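Local coordinates for Alpha/beta hydrolase fold-3 domain-containing protein (Enterococcus faecalis, PDB 2QRU) that is of unknown function but has an alpha/beta hydrolase fold and is probably a hydrolase, at residues Q96-C101 with L122-L127; P26-V31 with N57-L62; R143-Q148 with Y178-A183. One frame throughout, in Å; residues are numbered along the deposited sequence. Where two conformers were deposited one is given.

Interaction 1. Residues Q96-C101 with L122-L127; sequences QSFGLC and LTPQFL
Phe98 and Phe126 both carry their CG between the backbone N and the carbonyl carbon, with chi1 of 68° and 63°, and each ring is thereby set against the other segment. The bond from CA to CB of Phe98 leads away from residues 122-127, but the ring turns back against Pro124. Pro124 CA sits over one face of it, 4.0 Å from the centroid of the Phe98 ring, a CH-pi contact. Leu122 O lies at the edge of the same ring, near its plane, 3.1 Å from Phe98 CZ. The Phe126 ring is used differently. Gly99 CA stands almost over its centre, 3.8 Å from the Phe126 centroid. Gly99 has no side chain, and its CA lies directly against the ring face.

Two backbone bonds join the segments. Gln125 N gives a nearly straight bond of 2.7 Å to Phe98 O. Leu100 N donates to Phe126 O at 3.0 Å. Water 1 adds a bridge, accepting from Phe98 N and donating to Thr123 O. Beyond these, Leu100 and Leu127 pair in parallel register. Their side chains lie side by side and point the same way, with Leu100 CD1 3.9 Å from Leu127 CD2. Leu100 CD1 also packs on Pro124 CG at 3.7 Å.

This is where the chain, after helix 105-119, enters strand 127-130 beside strand 98-103 in the parallel part of the hydrolase sheet. Leu100, Pro124 and Leu127 touch Thr114 of that helix. On the other side of the sheet, Phe126 meets Tyr59 edge-to-face and touches Val30 of strand 28-33.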
ATOM      1  N   GLN A  96     -15.954   0.826 -14.137  1.00 31.20           N
ATOM      2  CA  GLN A  96     -15.159  -0.049 -15.012  1.00 30.82           C
ATOM      3  C   GLN A  96     -14.306  -0.996 -14.150  1.00 29.64           C
ATOM      4  O   GLN A  96     -14.139  -0.752 -12.958  1.00 30.01           O
ATOM      5  CB  GLN A  96     -14.224   0.771 -15.894  1.00 31.69           C
ATOM      6  CG  GLN A  96     -14.953   1.609 -16.948  1.00 35.25           C
ATOM      7  CD  GLN A  96     -15.313   0.796 -18.165  1.00 40.33           C
ATOM      8  OE1 GLN A  96     -16.473   0.763 -18.581  1.00 44.67           O
ATOM      9  NE2 GLN A  96     -14.322   0.129 -18.746  1.00 41.58           N
ATOM     10  N   SER A  97     -13.788  -2.060 -14.759  0.60 29.20           N
ATOM     11  CA  SER A  97     -12.944  -3.003 -14.037  0.60 28.25           C
ATOM     12  C   SER A  97     -11.722  -2.298 -13.479  0.60 27.52           C
ATOM     13  O   SER A  97     -11.162  -1.388 -14.098  0.60 26.78           O
ATOM     14  CB  SER A  97     -12.492  -4.156 -14.934  0.60 28.79           C
ATOM     15  OG  SER A  97     -13.597  -4.950 -15.324  0.60 30.20           O
ATOM     16  N   PHE A  98     -11.304  -2.729 -12.293  1.00 26.20           N
ATOM     17  CA  PHE A  98     -10.090  -2.181 -11.711  1.00 24.35           C
ATOM     18  C   PHE A  98      -9.431  -3.212 -10.824  1.00 24.55           C
ATOM     19  O   PHE A  98     -10.102  -4.094 -10.264  1.00 24.83           O
ATOM     20  CB  PHE A  98     -10.398  -0.919 -10.877  1.00 24.51           C
ATOM     21  CG  PHE A  98     -11.192  -1.216  -9.608  1.00 23.35           C
ATOM     22  CD1 PHE A  98     -12.582  -1.360  -9.648  1.00 25.60           C
ATOM     23  CD2 PHE A  98     -10.534  -1.427  -8.404  1.00 25.70           C
ATOM     24  CE1 PHE A  98     -13.298  -1.670  -8.492  1.00 25.11           C
ATOM     25  CE2 PHE A  98     -11.250  -1.754  -7.248  1.00 23.20           C
ATOM     26  CZ  PHE A  98     -12.624  -1.879  -7.302  1.00 24.85           C
ATOM     27  N   GLY A  99      -8.116  -3.107 -10.712  1.00 22.94           N
ATOM     28  CA  GLY A  99      -7.356  -3.866  -9.723  1.00 23.59           C
ATOM     29  C   GLY A  99      -6.759  -2.928  -8.699  1.00 23.93           C
ATOM     30  O   GLY A  99      -6.810  -1.698  -8.868  1.00 23.87           O
ATOM     31  N   LEU A 100      -6.174  -3.489  -7.652  1.00 23.38           N
ATOM     32  CA  LEU A 100      -5.493  -2.647  -6.657  1.00 24.17           C
ATOM     33  C   LEU A 100      -4.044  -3.114  -6.574  1.00 24.41           C
ATOM     34  O   LEU A 100      -3.743  -4.303  -6.762  1.00 24.01           O
ATOM     35  CB  LEU A 100      -6.119  -2.768  -5.281  1.00 24.10           C
ATOM     36  CG  LEU A 100      -7.599  -2.361  -5.180  1.00 23.19           C
ATOM     37  CD1 LEU A 100      -8.139  -2.709  -3.760  1.00 24.91           C
ATOM     38  CD2 LEU A 100      -7.819  -0.885  -5.506  1.00 22.42           C
ATOM     39  N   CYS A 101      -3.141  -2.201  -6.209  1.00 24.83           N
ATOM     40  CA  CYS A 101      -1.745  -2.586  -5.972  1.00 24.78           C
ATOM     41  C   CYS A 101      -1.244  -1.801  -4.771  1.00 25.14           C
ATOM     42  O   CYS A 101      -1.479  -0.590  -4.680  1.00 25.24           O
ATOM     43  CB  CYS A 101      -0.901  -2.226  -7.189  1.00 25.33           C
ATOM     44  SG  CYS A 101       0.902  -2.555  -7.007  1.00 26.28           S
ATOM     45  N   LEU A 122     -18.291  -3.340  -4.982  1.00 31.29           N
ATOM     46  CA  LEU A 122     -17.211  -2.784  -5.796  1.00 30.74           C
ATOM     47  C   LEU A 122     -15.932  -3.640  -5.742  1.00 30.50           C
ATOM     48  O   LEU A 122     -14.816  -3.124  -5.548  1.00 31.38           O
ATOM     49  CB  LEU A 122     -16.884  -1.369  -5.348  1.00 30.84           C
ATOM     50  CG  LEU A 122     -17.907  -0.318  -5.782  1.00 31.28           C
ATOM     51  CD1 LEU A 122     -17.637   0.978  -5.041  1.00 31.50           C
ATOM     52  CD2 LEU A 122     -17.787  -0.121  -7.291  1.00 35.16           C
ATOM     53  N   THR A 123     -16.093  -4.925  -5.968  1.00 29.31           N
ATOM     54  CA  THR A 123     -14.991  -5.869  -5.826  1.00 29.00           C
ATOM     55  C   THR A 123     -13.880  -5.636  -6.883  1.00 26.77           C
ATOM     56  O   THR A 123     -14.167  -5.549  -8.077  1.00 26.41           O
ATOM     57  CB  THR A 123     -15.505  -7.304  -5.942  1.00 30.35           C
ATOM     58  OG1 THR A 123     -16.624  -7.489  -5.055  1.00 33.65           O
ATOM     59  CG2 THR A 123     -14.396  -8.280  -5.607  1.00 32.80           C
ATOM     60  N   PRO A 124     -12.615  -5.524  -6.439  1.00 25.94           N
ATOM     61  CA  PRO A 124     -11.509  -5.426  -7.408  1.00 24.74           C
ATOM     62  C   PRO A 124     -11.456  -6.687  -8.263  1.00 25.25           C
ATOM     63  O   PRO A 124     -11.870  -7.751  -7.799  1.00 24.39           O
ATOM     64  CB  PRO A 124     -10.255  -5.378  -6.519  1.00 25.53           C
ATOM     65  CG  PRO A 124     -10.788  -4.846  -5.155  1.00 24.94           C
ATOM     66  CD  PRO A 124     -12.142  -5.502  -5.042  1.00 24.74           C
ATOM     67  N   GLN A 125     -10.937  -6.565  -9.489  1.00 24.00           N
ATOM     68  CA  GLN A 125     -10.734  -7.712 -10.364  1.00 25.31           C
ATOM     69  C   GLN A 125      -9.563  -8.558  -9.864  1.00 24.02           C
ATOM     70  O   GLN A 125      -9.563  -9.785 -10.031  1.00 23.91           O
ATOM     71  CB  GLN A 125     -10.475  -7.255 -11.822  1.00 25.31           C
ATOM     72  CG  GLN A 125     -10.402  -8.417 -12.841  1.00 28.78           C
ATOM     73  CD  GLN A 125      -9.848  -8.012 -14.234  1.00 31.91           C
ATOM     74  OE1 GLN A 125      -8.988  -7.118 -14.366  1.00 38.04           O
ATOM     75  NE2 GLN A 125     -10.318  -8.706 -15.274  1.00 38.42           N
ATOM     76  N   PHE A 126      -8.547  -7.875  -9.313  1.00 23.28           N
ATOM     77  CA  PHE A 126      -7.341  -8.531  -8.823  1.00 23.45           C
ATOM     78  C   PHE A 126      -6.582  -7.604  -7.894  1.00 23.42           C
ATOM     79  O   PHE A 126      -6.863  -6.386  -7.831  1.00 23.35           O
ATOM     80  CB  PHE A 126      -6.447  -8.932  -9.996  1.00 22.54           C
ATOM     81  CG  PHE A 126      -5.951  -7.752 -10.796  1.00 24.07           C
ATOM     82  CD1 PHE A 126      -4.768  -7.070 -10.428  1.00 24.96           C
ATOM     83  CD2 PHE A 126      -6.648  -7.348 -11.932  1.00 23.15           C
ATOM     84  CE1 PHE A 126      -4.309  -5.954 -11.183  1.00 27.34           C
ATOM     85  CE2 PHE A 126      -6.224  -6.262 -12.680  1.00 25.53           C
ATOM     86  CZ  PHE A 126      -5.045  -5.554 -12.314  1.00 25.03           C
ATOM     87  N   LEU A 127      -5.608  -8.180  -7.213  1.00 22.91           N
ATOM     88  CA  LEU A 127      -4.829  -7.469  -6.197  1.00 22.30           C
ATOM     89  C   LEU A 127      -3.344  -7.738  -6.407  1.00 22.41           C
ATOM     90  O   LEU A 127      -3.002  -8.866  -6.825  1.00 23.47           O
ATOM     91  CB  LEU A 127      -5.207  -7.978  -4.813  1.00 21.59           C
ATOM     92  CG  LEU A 127      -6.707  -7.969  -4.406  1.00 19.08           C
ATOM     93  CD1 LEU A 127      -6.849  -8.684  -3.064  1.00 23.98           C
ATOM     94  CD2 LEU A 127      -7.160  -6.482  -4.348  1.00 23.01           C
TER
HETATM   95  O   HOH W   1     -13.557  -4.355 -10.727  1.00 24.51           O

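Interaction 2. Residues P26-V31 with N57-L62; sequences PTNYVV and NGYTVL
Leu62, Val30 and Tyr59 have the most surface buried between these two parallel strands. Leu62 sends CD1 against the ring of Tyr29, 3.6 Å from Tyr29 CD2, and the two side chains cross at a slant. The backbone of Leu62 is held too: Leu62 N donates to Val30 O at 2.8 Å. Val30 N in turn donates to Thr60 O at 2.9 Å. On the face that holds Asn28, Val30 and Tyr59, Val30 CG2 rests on Tyr59 CB at 3.7 Å. This methyl is the branch beside the backbone N, while CG1 is anti to that N (chi1 170°). Asn28 lies alongside the Tyr59 ring and touches Tyr59 CD1 through its CB at 3.6 Å. Asn28 O accepts two bonds, from Thr60 N and from the hydroxyl of Thr27, the latter in the carbonyl plane on a lone pair. Thr27 OG1 and Thr60 OG1 are 3.0 Å apart.

The pair forms the two strands of a beta-alpha-beta unit, with helix 48-55 as the crossover. Phe54 of that helix touches Val30, Tyr59 and Val61. Ile92 and Ile93 of helix 74-93 touch Tyr29 and Leu62 on the other face. Strands 98-103 and 16-20 flank the pair in the sheet.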
ATOM      1  N   PRO A  26     -11.428   1.956 -24.815  1.00 46.30           N
ATOM      2  CA  PRO A  26     -11.620   1.956 -23.352  1.00 45.63           C
ATOM      3  C   PRO A  26     -10.393   1.468 -22.573  1.00 44.57           C
ATOM      4  O   PRO A  26      -9.509   0.798 -23.123  1.00 45.04           O
ATOM      5  CB  PRO A  26     -12.776   0.963 -23.148  1.00 45.89           C
ATOM      6  CG  PRO A  26     -12.711   0.059 -24.369  1.00 46.61           C
ATOM      7  CD  PRO A  26     -12.360   1.019 -25.477  1.00 46.06           C
ATOM      8  N   THR A  27     -10.356   1.789 -21.289  1.00 42.76           N
ATOM      9  CA  THR A  27      -9.245   1.375 -20.462  1.00 40.54           C
ATOM     10  C   THR A  27      -9.762   0.664 -19.208  1.00 38.61           C
ATOM     11  O   THR A  27     -10.944   0.759 -18.867  1.00 39.09           O
ATOM     12  CB  THR A  27      -8.301   2.583 -20.124  1.00 41.34           C
ATOM     13  OG1 THR A  27      -7.103   2.108 -19.479  1.00 40.66           O
ATOM     14  CG2 THR A  27      -9.018   3.633 -19.247  1.00 40.58           C
ATOM     15  N   ASN A  28      -8.878  -0.096 -18.579  1.00 35.56           N
ATOM     16  CA  ASN A  28      -9.102  -0.668 -17.253  1.00 32.53           C
ATOM     17  C   ASN A  28      -8.224   0.135 -16.300  1.00 29.43           C
ATOM     18  O   ASN A  28      -7.429   0.937 -16.754  1.00 28.36           O
ATOM     19  CB  ASN A  28      -8.700  -2.145 -17.255  1.00 33.56           C
ATOM     20  CG  ASN A  28      -9.841  -3.066 -17.695  1.00 36.26           C
ATOM     21  OD1 ASN A  28     -10.869  -2.616 -18.200  1.00 38.32           O
ATOM     22  ND2 ASN A  28      -9.672  -4.361 -17.459  1.00 40.32           N
ATOM     23  N   TYR A  29      -8.356  -0.068 -14.985  1.00 26.83           N
ATOM     24  CA  TYR A  29      -7.621   0.753 -14.039  1.00 25.46           C
ATOM     25  C   TYR A  29      -6.930  -0.075 -12.969  1.00 25.17           C
ATOM     26  O   TYR A  29      -7.402  -1.157 -12.622  1.00 24.88           O
ATOM     27  CB  TYR A  29      -8.563   1.709 -13.311  1.00 25.88           C
ATOM     28  CG  TYR A  29      -9.221   2.694 -14.245  1.00 25.61           C
ATOM     29  CD1 TYR A  29     -10.381   2.349 -14.932  1.00 26.38           C
ATOM     30  CD2 TYR A  29      -8.652   3.954 -14.468  1.00 26.80           C
ATOM     31  CE1 TYR A  29     -10.985   3.244 -15.820  1.00 24.82           C
ATOM     32  CE2 TYR A  29      -9.250   4.858 -15.358  1.00 26.59           C
ATOM     33  CZ  TYR A  29     -10.420   4.493 -16.013  1.00 26.95           C
ATOM     34  OH  TYR A  29     -11.018   5.367 -16.893  1.00 28.12           O
ATOM     35  N   VAL A  30      -5.840   0.459 -12.442  1.00 23.84           N
ATOM     36  CA  VAL A  30      -5.261  -0.058 -11.188  1.00 24.61           C
ATOM     37  C   VAL A  30      -5.034   1.088 -10.251  1.00 24.05           C
ATOM     38  O   VAL A  30      -4.416   2.101 -10.644  1.00 24.04           O
ATOM     39  CB  VAL A  30      -3.919  -0.767 -11.422  1.00 25.13           C
ATOM     40  CG1 VAL A  30      -3.216  -1.081 -10.100  1.00 27.45           C
ATOM     41  CG2 VAL A  30      -4.148  -2.051 -12.165  1.00 27.95           C
ATOM     42  N   VAL A  31      -5.526   0.934  -9.019  1.00 23.14           N
ATOM     43  CA  VAL A  31      -5.321   1.980  -8.011  1.00 24.17           C
ATOM     44  C   VAL A  31      -4.091   1.579  -7.204  1.00 24.98           C
ATOM     45  O   VAL A  31      -4.042   0.465  -6.661  1.00 25.76           O
ATOM     46  CB  VAL A  31      -6.548   2.154  -7.086  1.00 24.55           C
ATOM     47  CG1 VAL A  31      -6.280   3.281  -6.071  1.00 25.77           C
ATOM     48  CG2 VAL A  31      -7.794   2.463  -7.930  1.00 24.79           C
ATOM     49  N   ASN A  57       0.120  -3.087 -20.070  1.00 25.00           N
ATOM     50  CA  ASN A  57      -0.870  -4.162 -20.026  1.00 24.87           C
ATOM     51  C   ASN A  57      -2.310  -3.656 -20.038  1.00 25.87           C
ATOM     52  O   ASN A  57      -3.262  -4.412 -19.812  1.00 25.30           O
ATOM     53  CB  ASN A  57      -0.589  -5.073 -18.837  1.00 25.70           C
ATOM     54  CG  ASN A  57       0.526  -6.052 -19.131  1.00 23.77           C
ATOM     55  OD1 ASN A  57       0.418  -6.868 -20.063  1.00 24.74           O
ATOM     56  ND2 ASN A  57       1.621  -5.943 -18.393  1.00 26.40           N
ATOM     57  N   GLY A  58      -2.464  -2.362 -20.330  1.00 25.25           N
ATOM     58  CA  GLY A  58      -3.801  -1.800 -20.544  1.00 26.51           C
ATOM     59  C   GLY A  58      -4.488  -1.279 -19.301  1.00 26.03           C
ATOM     60  O   GLY A  58      -5.697  -1.064 -19.319  1.00 26.57           O
ATOM     61  N   TYR A  59      -3.726  -1.041 -18.233  1.00 25.09           N
ATOM     62  CA  TYR A  59      -4.278  -0.460 -17.008  1.00 25.15           C
ATOM     63  C   TYR A  59      -3.784   0.972 -16.810  1.00 25.25           C
ATOM     64  O   TYR A  59      -2.594   1.207 -16.655  1.00 25.70           O
ATOM     65  CB  TYR A  59      -3.874  -1.315 -15.782  1.00 25.20           C
ATOM     66  CG  TYR A  59      -4.408  -2.715 -15.872  1.00 25.23           C
ATOM     67  CD1 TYR A  59      -5.723  -3.003 -15.489  1.00 26.33           C
ATOM     68  CD2 TYR A  59      -3.633  -3.744 -16.407  1.00 28.00           C
ATOM     69  CE1 TYR A  59      -6.257  -4.290 -15.618  1.00 26.80           C
ATOM     70  CE2 TYR A  59      -4.149  -5.045 -16.526  1.00 27.01           C
ATOM     71  CZ  TYR A  59      -5.455  -5.312 -16.119  1.00 28.11           C
ATOM     72  OH  TYR A  59      -5.946  -6.589 -16.256  1.00 28.33           O
ATOM     73  N   THR A  60      -4.717   1.909 -16.810  1.00 24.02           N
ATOM     74  CA  THR A  60      -4.454   3.271 -16.371  1.00 23.76           C
ATOM     75  C   THR A  60      -4.174   3.228 -14.863  1.00 23.18           C
ATOM     76  O   THR A  60      -4.965   2.683 -14.091  1.00 24.07           O
ATOM     77  CB  THR A  60      -5.667   4.182 -16.675  1.00 24.21           C
ATOM     78  OG1 THR A  60      -5.770   4.381 -18.097  1.00 26.54           O
ATOM     79  CG2 THR A  60      -5.533   5.545 -15.980  1.00 25.18           C
ATOM     80  N   VAL A  61      -3.045   3.810 -14.447  1.00 23.27           N
ATOM     81  CA  VAL A  61      -2.665   3.772 -13.034  1.00 22.99           C
ATOM     82  C   VAL A  61      -3.183   5.018 -12.323  1.00 23.92           C
ATOM     83  O   VAL A  61      -3.001   6.142 -12.800  1.00 23.18           O
ATOM     84  CB  VAL A  61      -1.131   3.647 -12.864  1.00 24.25           C
ATOM     85  CG1 VAL A  61      -0.762   3.686 -11.387  1.00 24.09           C
ATOM     86  CG2 VAL A  61      -0.625   2.333 -13.488  1.00 25.73           C
ATOM     87  N   LEU A  62      -3.829   4.784 -11.186  1.00 24.23           N
ATOM     88  CA  LEU A  62      -4.347   5.871 -10.342  1.00 24.53           C
ATOM     89  C   LEU A  62      -3.590   5.791  -9.017  1.00 24.77           C
ATOM     90  O   LEU A  62      -3.906   4.952  -8.181  1.00 25.02           O
ATOM     91  CB  LEU A  62      -5.862   5.699 -10.129  1.00 23.72           C
ATOM     92  CG  LEU A  62      -6.668   5.558 -11.429  1.00 24.04           C
ATOM     93  CD1 LEU A  62      -8.106   5.199 -11.160  1.00 24.80           C
ATOM     94  CD2 LEU A  62      -6.568   6.834 -12.285  1.00 24.42           C
TER

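Interaction 3. Residues R143-Q148 with Y178-A183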
ATOM      1  N   ARG A 143      11.937  -4.470  16.551  1.00 38.81           N
ATOM      2  CA  ARG A 143      12.618  -4.439  15.258  1.00 40.50           C
ATOM      3  C   ARG A 143      13.734  -3.398  15.319  1.00 42.30           C
ATOM      4  O   ARG A 143      13.552  -2.300  15.873  1.00 43.16           O
ATOM      5  CB  ARG A 143      11.645  -4.085  14.134  1.00 40.38           C
ATOM      6  CG  ARG A 143      10.592  -5.161  13.847  1.00 40.04           C
ATOM      7  CD  ARG A 143       9.497  -4.638  12.929  1.00 39.39           C
ATOM      8  NE  ARG A 143       8.750  -3.515  13.513  1.00 35.12           N
ATOM      9  CZ  ARG A 143       7.917  -2.741  12.824  1.00 35.66           C
ATOM     10  NH1 ARG A 143       7.730  -2.959  11.521  1.00 32.17           N
ATOM     11  NH2 ARG A 143       7.268  -1.750  13.431  1.00 33.44           N
ATOM     12  N   LYS A 144      14.901  -3.752  14.799  1.00 43.84           N
ATOM     13  CA  LYS A 144      15.970  -2.778  14.640  1.00 45.19           C
ATOM     14  C   LYS A 144      16.126  -2.604  13.138  1.00 45.78           C
ATOM     15  O   LYS A 144      16.513  -3.536  12.419  1.00 46.01           O
ATOM     16  CB  LYS A 144      17.269  -3.224  15.343  1.00 45.46           C
ATOM     17  CG  LYS A 144      18.371  -2.143  15.476  1.00 47.40           C
ATOM     18  CD  LYS A 144      17.840  -0.784  15.967  1.00 50.16           C
ATOM     19  CE  LYS A 144      17.472  -0.789  17.448  1.00 52.02           C
ATOM     20  NZ  LYS A 144      16.669   0.416  17.838  1.00 53.39           N
ATOM     21  N   LEU A 145      15.745  -1.415  12.673  1.00 46.34           N
ATOM     22  CA  LEU A 145      15.717  -1.088  11.252  1.00 46.54           C
ATOM     23  C   LEU A 145      16.747   0.011  10.955  1.00 47.13           C
ATOM     24  O   LEU A 145      17.439  -0.036   9.925  1.00 47.79           O
ATOM     25  CB  LEU A 145      14.299  -0.675  10.827  1.00 46.45           C
ATOM     26  CG  LEU A 145      13.164  -1.609  11.284  1.00 46.08           C
ATOM     27  CD1 LEU A 145      11.762  -1.024  11.045  1.00 44.88           C
ATOM     28  CD2 LEU A 145      13.301  -2.999  10.667  1.00 45.47           C
ATOM     29  N   LEU A 146      16.831   0.994  11.850  1.00 46.93           N
ATOM     30  CA  LEU A 146      17.903   1.982  11.849  1.00 47.20           C
ATOM     31  C   LEU A 146      18.733   1.801  13.106  1.00 47.00           C
ATOM     32  O   LEU A 146      18.211   1.927  14.215  1.00 47.53           O
ATOM     33  CB  LEU A 146      17.349   3.409  11.822  1.00 47.41           C
ATOM     34  CG  LEU A 146      16.801   4.002  10.520  1.00 48.20           C
ATOM     35  CD1 LEU A 146      16.313   5.407  10.802  1.00 48.11           C
ATOM     36  CD2 LEU A 146      17.843   4.016   9.389  1.00 48.74           C
ATOM     37  N   LYS A 147      20.020   1.517  12.928  1.00 46.53           N
ATOM     38  CA  LYS A 147      20.943   1.317  14.052  1.00 45.98           C
ATOM     39  C   LYS A 147      21.177   2.586  14.891  1.00 45.51           C
ATOM     40  O   LYS A 147      21.219   2.512  16.128  1.00 45.69           O
ATOM     41  CB  LYS A 147      22.272   0.707  13.559  1.00 46.17           C
ATOM     42  CG  LYS A 147      23.458   0.795  14.528  1.00 46.70           C
ATOM     43  CD  LYS A 147      24.433  -0.370  14.324  1.00 46.97           C
ATOM     44  CE  LYS A 147      25.889   0.047  14.503  1.00 47.28           C
ATOM     45  NZ  LYS A 147      26.155   0.722  15.799  1.00 46.92           N
ATOM     46  N   GLN A 148      21.320   3.732  14.224  0.50 45.00           N
ATOM     47  CA  GLN A 148      21.563   5.003  14.916  0.50 44.40           C
ATOM     48  C   GLN A 148      20.293   5.535  15.576  0.50 44.03           C
ATOM     49  O   GLN A 148      19.238   5.608  14.941  0.50 44.08           O
ATOM     50  CB  GLN A 148      22.130   6.057  13.962  0.50 44.42           C
ATOM     51  CG  GLN A 148      23.466   5.703  13.336  0.50 43.87           C
ATOM     52  CD  GLN A 148      24.012   6.836  12.497  0.50 43.67           C
ATOM     53  OE1 GLN A 148      24.650   7.755  13.013  0.50 43.38           O
ATOM     54  NE2 GLN A 148      23.763   6.780  11.196  0.50 42.45           N
ATOM     55  N   TYR A 178      11.629   7.075  14.427  1.00 30.46           N
ATOM     56  CA  TYR A 178      11.591   7.523  15.811  1.00 30.75           C
ATOM     57  C   TYR A 178      10.496   6.782  16.597  1.00 30.89           C
ATOM     58  O   TYR A 178      10.756   6.258  17.683  1.00 30.14           O
ATOM     59  CB  TYR A 178      11.370   9.041  15.869  1.00 30.59           C
ATOM     60  CG  TYR A 178      11.309   9.612  17.275  1.00 30.84           C
ATOM     61  CD1 TYR A 178      12.479   9.868  17.990  1.00 30.75           C
ATOM     62  CD2 TYR A 178      10.088   9.909  17.879  1.00 31.08           C
ATOM     63  CE1 TYR A 178      12.438  10.400  19.278  1.00 31.63           C
ATOM     64  CE2 TYR A 178      10.034  10.443  19.178  1.00 31.14           C
ATOM     65  CZ  TYR A 178      11.213  10.684  19.864  1.00 31.21           C
ATOM     66  OH  TYR A 178      11.176  11.213  21.134  1.00 33.19           O
ATOM     67  N   SER A 179       9.286   6.715  16.036  1.00 30.76           N
ATOM     68  CA  SER A 179       8.169   6.106  16.755  1.00 30.86           C
ATOM     69  C   SER A 179       8.447   4.626  17.005  1.00 31.54           C
ATOM     70  O   SER A 179       8.132   4.115  18.078  1.00 31.88           O
ATOM     71  CB  SER A 179       6.825   6.330  16.052  1.00 30.14           C
ATOM     72  OG  SER A 179       6.695   5.578  14.850  1.00 31.00           O
ATOM     73  N   ILE A 180       9.077   3.964  16.037  1.00 31.09           N
ATOM     74  CA  ILE A 180       9.487   2.570  16.202  1.00 31.71           C
ATOM     75  C   ILE A 180      10.503   2.427  17.336  1.00 31.77           C
ATOM     76  O   ILE A 180      10.303   1.623  18.260  1.00 31.76           O
ATOM     77  CB  ILE A 180      10.054   1.973  14.892  1.00 31.71           C
ATOM     78  CG1 ILE A 180       8.941   1.859  13.842  1.00 31.53           C
ATOM     79  CG2 ILE A 180      10.698   0.595  15.163  1.00 33.14           C
ATOM     80  CD1 ILE A 180       9.410   1.468  12.436  1.00 31.58           C
ATOM     81  N   GLN A 181      11.575   3.221  17.278  1.00 31.41           N
ATOM     82  CA  GLN A 181      12.647   3.149  18.275  1.00 32.12           C
ATOM     83  C   GLN A 181      12.145   3.469  19.680  1.00 32.03           C
ATOM     84  O   GLN A 181      12.674   2.951  20.662  1.00 32.10           O
ATOM     85  CB  GLN A 181      13.798   4.093  17.915  1.00 31.94           C
ATOM     86  CG  GLN A 181      14.502   3.753  16.596  1.00 32.55           C
ATOM     87  CD  GLN A 181      15.646   4.701  16.272  1.00 33.43           C
ATOM     88  OE1 GLN A 181      15.773   5.780  16.860  1.00 35.91           O
ATOM     89  NE2 GLN A 181      16.496   4.294  15.336  1.00 35.05           N
ATOM     90  N   GLN A 182      11.120   4.316  19.760  1.00 32.05           N
ATOM     91  CA  GLN A 182      10.601   4.809  21.039  1.00 31.93           C
ATOM     92  C   GLN A 182       9.365   4.041  21.511  1.00 31.81           C
ATOM     93  O   GLN A 182       8.759   4.404  22.517  1.00 32.18           O
ATOM     94  CB  GLN A 182      10.270   6.301  20.940  1.00 32.02           C
ATOM     95  CG  GLN A 182      11.463   7.198  20.692  1.00 32.34           C
ATOM     96  CD  GLN A 182      12.444   7.194  21.844  1.00 34.03           C
ATOM     97  OE1 GLN A 182      12.055   7.195  23.013  1.00 34.56           O
ATOM     98  NE2 GLN A 182      13.731   7.195  21.518  1.00 34.89           N
ATOM     99  N   ALA A 183       9.001   2.986  20.782  1.00 31.68           N
ATOM    100  CA  ALA A 183       7.834   2.152  21.102  1.00 31.66           C
ATOM    101  C   ALA A 183       6.503   2.934  21.060  1.00 31.30           C
ATOM    102  O   ALA A 183       5.573   2.641  21.811  1.00 31.42           O
ATOM    103  CB  ALA A 183       8.031   1.441  22.468  1.00 31.60           C
TER
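Gln181 and Ile180, at the end of helix 173-181, make most of this contact with the loop 143-148. The Gln181 side chain is extended beyond CG, with chi2 at 180°, and this reach carries its amide to the loop backbone. Gln181 NE2 donates to Gln148 O at 3.1 Å. The acceptor lies close to the amide plane of Gln181, yet the donor stands above the carbonyl plane of Gln148. The same nitrogen makes a weak, bent bond to Leu146 O, also 3.1 Å from NE2. The other end of the amide is engaged as well, for Gln181 OE1 accepts from Ile150 N.

Ile180 points toward the loop. Its CG1 is anti to the carbonyl carbon (chi1 -67°), and CD1 extends the branch to Leu145. Leu145 CD1 and Ile180 CD1 meet at 3.7 Å, where the two side chains cross at about a right angle. Arg143 approaches the same methyl. Its chain bends at chi3 (-62°) and brings NH2 to 4.0 Å from Ile180 CD1. Its NH1 is bonded to Glu223 O, which would help to fix the guanidinium. Lys144 is bent at chi2 and chi3, and its NZ comes back to 4.2 Å from Gln181 CG, a loose contact with a carbon.

The contact is thus one apolar pair, Leu145 with Ile180, beside an amide bonded to loop backbone. The firmer bonds run to Gln148 O and from Ile150 N, with a weak one to Leu146 O, so the amide probably responds to the path of the loop backbone more than to its side chains.

In the fold
Interactions 1 and 2 are buried and belong to one sheet. They meet where strands 98-103 and 28-33 run side by side, with Gly99 N 2.8 Å from Tyr29 O and Cys101 N 2.9 Å from Val31 O, both probable hydrogen bonds. Interaction 2 is a regular parallel strand pair, whereas interaction 1 joins a strand to a chain just entering one and adds CH-pi contacts with two phenylalanine rings. Interaction 3 is a surface contact between a loop and a helix end, on the opposite side of the chain's centre, its centre about 35 Å from that of interaction 1. It shares no element with them, and a side-chain amide replaces backbone-to-backbone bonding.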